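Local coordinates for protein aldehyde dehydrogenase (Trypanosoma brucei, PDB 5MYP) that probably catalyses the NAD-dependent oxidation of aldehydes to carboxylic acids, as a glycosomal member of the aldehyde dehydrogenase family captured here in its apo form, at residues D263-E268 / P369-L374; V230-T235 / Y396-N401. All coordinates share one frame; numbering follows the deposited sequence.

Interaction 1: D263-E268 / P369-L374; sequences DYVVVE and PILPVL
V265 O takes two donors from the neighbouring strand: the backbone N of L374 at 2.8 Å and, more weakly, the CA-H of V373, whose CA lies 3.6 Å away. This is the ladder of two parallel neighbours, strands 264-268 and 370-376, in the sheet of the catalytic domain of the aldehyde dehydrogenase fold; the short axes approach to 4.7 Å and their N-to-C directions differ by 23°. Two more backbone bonds complete the ladder, V265 N to P372 O and V267 N to L374 O, the latter nearly straight at 170°.

On the face that holds V265, V267, L371 and V373, branched chains meet, with helix 272-287 packing on V265, V267 and L371. L371 reaches its neighbour with CD2, which rests on V265 CG2 at 3.9 Å. V267 turns CG1 to the position between its own N and carbonyl carbon (chi1 59°), and this branch meets V373 CG1 at 3.7 Å. On the face of Y264, V266 and L374, helix 379-387 supplies the cover through I385. There CB of Y264 lies 4.0 Å from CB of P372, while the ring edge of Y264 receives D263 OD1 in its plane; that carboxylate is salt-bridged to K227 and also takes the backbone N of I366.

The ladder does not extend past P372 O toward D263, because P372 N has no hydrogen to offer D263 O. That oxygen, buried and without a polar partner in the model, is met instead by carbon: P372 CD lies 3.4 Å and L371 CD1 3.7 Å from D263 O.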
# COMPACT_ATOMS: atom_id res chain seq x y z
N ASP A 263 -12.03 -2.71 23.94
CA ASP A 263 -12.81 -1.47 24.01
C ASP A 263 -14.14 -1.76 24.70
O ASP A 263 -14.51 -1.04 25.62
CB ASP A 263 -13.02 -0.88 22.62
CG ASP A 263 -13.73 0.46 22.66
OD1 ASP A 263 -14.98 0.47 22.76
OD2 ASP A 263 -13.05 1.51 22.59
N TYR A 264 -14.84 -2.78 24.21
CA TYR A 264 -16.09 -3.24 24.81
C TYR A 264 -16.24 -4.75 24.68
O TYR A 264 -15.53 -5.39 23.90
CB TYR A 264 -17.30 -2.54 24.18
CG TYR A 264 -17.53 -2.86 22.71
CD1 TYR A 264 -16.85 -2.17 21.71
CD2 TYR A 264 -18.46 -3.83 22.32
CE1 TYR A 264 -17.07 -2.44 20.37
CE2 TYR A 264 -18.69 -4.10 20.98
CZ TYR A 264 -17.99 -3.40 20.01
OH TYR A 264 -18.21 -3.67 18.67
N VAL A 265 -17.18 -5.31 25.45
CA VAL A 265 -17.45 -6.75 25.47
C VAL A 265 -18.86 -7.03 24.94
O VAL A 265 -19.80 -6.29 25.25
CB VAL A 265 -17.31 -7.33 26.90
CG1 VAL A 265 -17.66 -8.82 26.93
CG2 VAL A 265 -15.90 -7.12 27.43
N VAL A 266 -18.99 -8.07 24.12
CA VAL A 266 -20.28 -8.63 23.72
C VAL A 266 -20.32 -10.05 24.27
O VAL A 266 -19.64 -10.94 23.74
CB VAL A 266 -20.49 -8.62 22.19
CG1 VAL A 266 -21.92 -9.02 21.84
CG2 VAL A 266 -20.16 -7.25 21.61
N VAL A 267 -21.10 -10.26 25.33
CA VAL A 267 -21.11 -11.54 26.05
C VAL A 267 -22.45 -12.26 25.85
O VAL A 267 -23.49 -11.62 25.77
CB VAL A 267 -20.79 -11.36 27.56
CG1 VAL A 267 -21.77 -10.42 28.26
CG2 VAL A 267 -20.72 -12.71 28.28
N GLU A 268 -22.41 -13.59 25.75
CA GLU A 268 -23.64 -14.36 25.61
C GLU A 268 -24.51 -14.11 26.84
O GLU A 268 -24.01 -14.09 27.97
CB GLU A 268 -23.33 -15.86 25.42
CG GLU A 268 -24.47 -16.68 24.83
CD GLU A 268 -25.52 -17.12 25.84
OE1 GLU A 268 -25.22 -17.20 27.05
OE2 GLU A 268 -26.66 -17.40 25.43
N PRO A 369 -10.04 3.53 30.70
CA PRO A 369 -10.45 2.43 31.59
C PRO A 369 -11.95 2.04 31.61
O PRO A 369 -12.33 1.24 32.47
CB PRO A 369 -10.02 2.94 32.98
CG PRO A 369 -9.01 4.00 32.71
CD PRO A 369 -9.51 4.66 31.47
N ILE A 370 -12.77 2.54 30.69
CA ILE A 370 -14.20 2.20 30.66
C ILE A 370 -14.43 0.99 29.75
O ILE A 370 -14.01 1.00 28.60
CB ILE A 370 -15.06 3.39 30.16
CG1 ILE A 370 -14.71 4.69 30.91
CG2 ILE A 370 -16.55 3.06 30.28
CD1 ILE A 370 -14.74 4.60 32.42
N LEU A 371 -15.10 -0.03 30.29
CA LEU A 371 -15.42 -1.25 29.55
C LEU A 371 -16.94 -1.51 29.54
O LEU A 371 -17.48 -2.09 30.48
CB LEU A 371 -14.69 -2.45 30.17
CG LEU A 371 -14.70 -3.77 29.38
CD1 LEU A 371 -13.83 -3.67 28.14
CD2 LEU A 371 -14.24 -4.93 30.26
N PRO A 372 -17.62 -1.06 28.47
CA PRO A 372 -19.02 -1.44 28.26
C PRO A 372 -19.19 -2.94 28.05
O PRO A 372 -18.37 -3.57 27.38
CB PRO A 372 -19.40 -0.69 26.98
CG PRO A 372 -18.48 0.48 26.95
CD PRO A 372 -17.19 -0.06 27.48
N VAL A 373 -20.26 -3.49 28.63
CA VAL A 373 -20.61 -4.90 28.47
C VAL A 373 -22.01 -4.96 27.85
O VAL A 373 -22.99 -4.53 28.46
CB VAL A 373 -20.59 -5.64 29.83
CG1 VAL A 373 -21.08 -7.08 29.68
CG2 VAL A 373 -19.18 -5.62 30.41
N LEU A 374 -22.06 -5.48 26.62
CA LEU A 374 -23.32 -5.70 25.90
C LEU A 374 -23.58 -7.20 25.84
O LEU A 374 -22.66 -8.00 26.00
CB LEU A 374 -23.22 -5.13 24.48
CG LEU A 374 -23.25 -3.60 24.33
CD1 LEU A 374 -21.96 -2.95 24.82
CD2 LEU A 374 -23.51 -3.23 22.88

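Interaction 2: V230-T235 / Y396-N401; sequences VVVDDT and YVFSNN. Unlike the reference sequence in segment 230-235: T235 (reference Ser).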
# COMPACT_ATOMS: atom_id res chain seq x y z
N VAL A 230 -14.55 -7.51 22.27
CA VAL A 230 -14.28 -8.83 22.84
C VAL A 230 -15.60 -9.60 22.85
O VAL A 230 -16.54 -9.22 23.53
CB VAL A 230 -13.74 -8.75 24.28
CG1 VAL A 230 -13.44 -10.15 24.82
CG2 VAL A 230 -12.50 -7.89 24.35
N VAL A 231 -15.65 -10.68 22.07
CA VAL A 231 -16.80 -11.56 22.03
C VAL A 231 -16.54 -12.71 23.00
O VAL A 231 -15.49 -13.35 22.93
CB VAL A 231 -17.06 -12.09 20.61
CG1 VAL A 231 -18.25 -13.04 20.59
CG2 VAL A 231 -17.28 -10.93 19.65
N VAL A 232 -17.48 -12.96 23.92
CA VAL A 232 -17.38 -14.07 24.87
C VAL A 232 -18.65 -14.91 24.73
O VAL A 232 -19.74 -14.41 24.98
CB VAL A 232 -17.22 -13.58 26.32
CG1 VAL A 232 -17.10 -14.75 27.29
CG2 VAL A 232 -16.02 -12.65 26.43
N ASP A 233 -18.51 -16.17 24.32
CA ASP A 233 -19.67 -17.04 24.11
C ASP A 233 -20.02 -17.82 25.39
O ASP A 233 -19.54 -17.48 26.46
CB ASP A 233 -19.47 -17.92 22.85
CG ASP A 233 -18.61 -19.16 23.09
OD1 ASP A 233 -17.95 -19.27 24.15
OD2 ASP A 233 -18.60 -20.03 22.20
N ASP A 234 -20.86 -18.84 25.26
CA ASP A 234 -21.33 -19.67 26.39
C ASP A 234 -20.57 -21.00 26.60
O ASP A 234 -21.06 -21.89 27.30
CB ASP A 234 -22.85 -19.93 26.27
CG ASP A 234 -23.24 -20.60 24.95
OD1 ASP A 234 -22.38 -20.74 24.04
OD2 ASP A 234 -24.42 -20.97 24.80
N THR A 235 -19.37 -21.13 26.02
CA THR A 235 -18.57 -22.36 26.14
C THR A 235 -17.34 -22.18 27.04
O THR A 235 -16.49 -23.07 27.09
CB THR A 235 -18.12 -22.88 24.75
OG1 THR A 235 -17.27 -21.92 24.11
CG2 THR A 235 -19.34 -23.16 23.86
N TYR A 396 -11.41 -9.72 19.29
CA TYR A 396 -11.10 -10.79 20.23
C TYR A 396 -12.31 -11.69 20.43
O TYR A 396 -13.42 -11.19 20.59
CB TYR A 396 -10.65 -10.18 21.56
CG TYR A 396 -9.48 -9.23 21.42
CD1 TYR A 396 -8.29 -9.65 20.84
CD2 TYR A 396 -9.55 -7.91 21.89
CE1 TYR A 396 -7.21 -8.79 20.70
CE2 TYR A 396 -8.47 -7.05 21.77
CZ TYR A 396 -7.30 -7.50 21.17
OH TYR A 396 -6.21 -6.66 21.06
N VAL A 397 -12.09 -13.00 20.40
CA VAL A 397 -13.16 -13.99 20.58
C VAL A 397 -12.73 -15.00 21.64
O VAL A 397 -11.72 -15.67 21.47
CB VAL A 397 -13.49 -14.74 19.27
CG1 VAL A 397 -14.66 -15.70 19.48
CG2 VAL A 397 -13.79 -13.75 18.15
N PHE A 398 -13.49 -15.10 22.72
CA PHE A 398 -13.28 -16.13 23.74
C PHE A 398 -14.31 -17.22 23.53
O PHE A 398 -15.52 -16.98 23.66
CB PHE A 398 -13.35 -15.54 25.14
CG PHE A 398 -12.16 -14.72 25.52
CD1 PHE A 398 -12.07 -13.38 25.14
CD2 PHE A 398 -11.11 -15.27 26.24
CE1 PHE A 398 -10.96 -12.61 25.48
CE2 PHE A 398 -9.99 -14.51 26.58
CZ PHE A 398 -9.92 -13.18 26.20
N SER A 399 -13.84 -18.42 23.18
CA SER A 399 -14.71 -19.56 22.87
C SER A 399 -13.91 -20.86 22.79
O SER A 399 -12.73 -20.85 22.42
CB SER A 399 -15.46 -19.32 21.55
OG SER A 399 -16.20 -20.46 21.14
N ASN A 400 -14.56 -21.97 23.14
CA ASN A 400 -14.03 -23.32 22.93
C ASN A 400 -14.73 -24.03 21.75
O ASN A 400 -14.48 -25.21 21.52
CB ASN A 400 -14.17 -24.16 24.21
CG ASN A 400 -13.25 -23.68 25.33
OD1 ASN A 400 -13.71 -23.34 26.42
ND2 ASN A 400 -11.95 -23.66 25.07
N ASN A 401 -15.58 -23.30 21.01
CA ASN A 401 -16.37 -23.87 19.91
C ASN A 401 -15.82 -23.41 18.55
O ASN A 401 -15.90 -22.22 18.21
CB ASN A 401 -17.83 -23.46 20.07
CG ASN A 401 -18.75 -24.16 19.08
OD1 ASN A 401 -18.89 -23.74 17.94
ND2 ASN A 401 -19.39 -25.23 19.53
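Past the ends of the two strands, D233, T235, S399 and N400 are joined by two hydroxyls, one carboxylate and backbone N-H groups, linking an Asx turn to an ST turn. D233 OD1 accepts twice: its syn lone pair takes T235 OG1 at 2.7 Å, and T235 N comes from above the carboxylate plane. The other oxygen, D233 OD2, takes the hydroxyl of S399 at 2.7 Å, with the donor 53° out of that plane. S399 OG in turn accepts from N401 N, and T235 OG1 accepts from N400 N at 2.9 Å, so both hydroxyls donate and accept. With chi1 at 81°, CG of D233 stands between its own N and carbonyl carbon, where OD1 can reach T235 and OD2 can reach S399.

Before this network the strands run parallel, 15° apart, bonded V231 N to Y396 O, F398 N to V231 O at 2.7 Å, and D233 N to F398 O. V230 splits its branches: CG1 meets the edge of the F398 ring at CD1 (3.5 Å), and CG2 the edge of the Y396 ring at CD2 (3.8 Å). Y396 OH bonds I260 O, near the predicted catalytic C259.

Helix 240-252 packs on the face of V230 and F398, where F464 of the second subunit also reaches F398; helix 402-411, N-capped by N401, covers V231 and V397, while strands 264-268 and 417-419 flank the pair.

Of the four strands, 229-232 comes first along the chain, followed by helix 240-252, the predicted catalytic C259 and strand 264-268. Interaction 1 then closes a loop of 100 intervening residues when strand 370-376 arrives. After helix 379-387, strand 395-398 returns to the first strand, so interaction 2 closes an outer loop of 160 residues with interaction 1 nested inside. The central strands 229-232 and 264-268 lie side by side, joined by the probable hydrogen bonds V266 N to V230 O (2.8 Å) and V230 N to Y264 O (2.9 Å). Strand order is therefore 395-398, 229-232, 264-268, 370-376, continued by 417-419 at one end and 346-353 at the other.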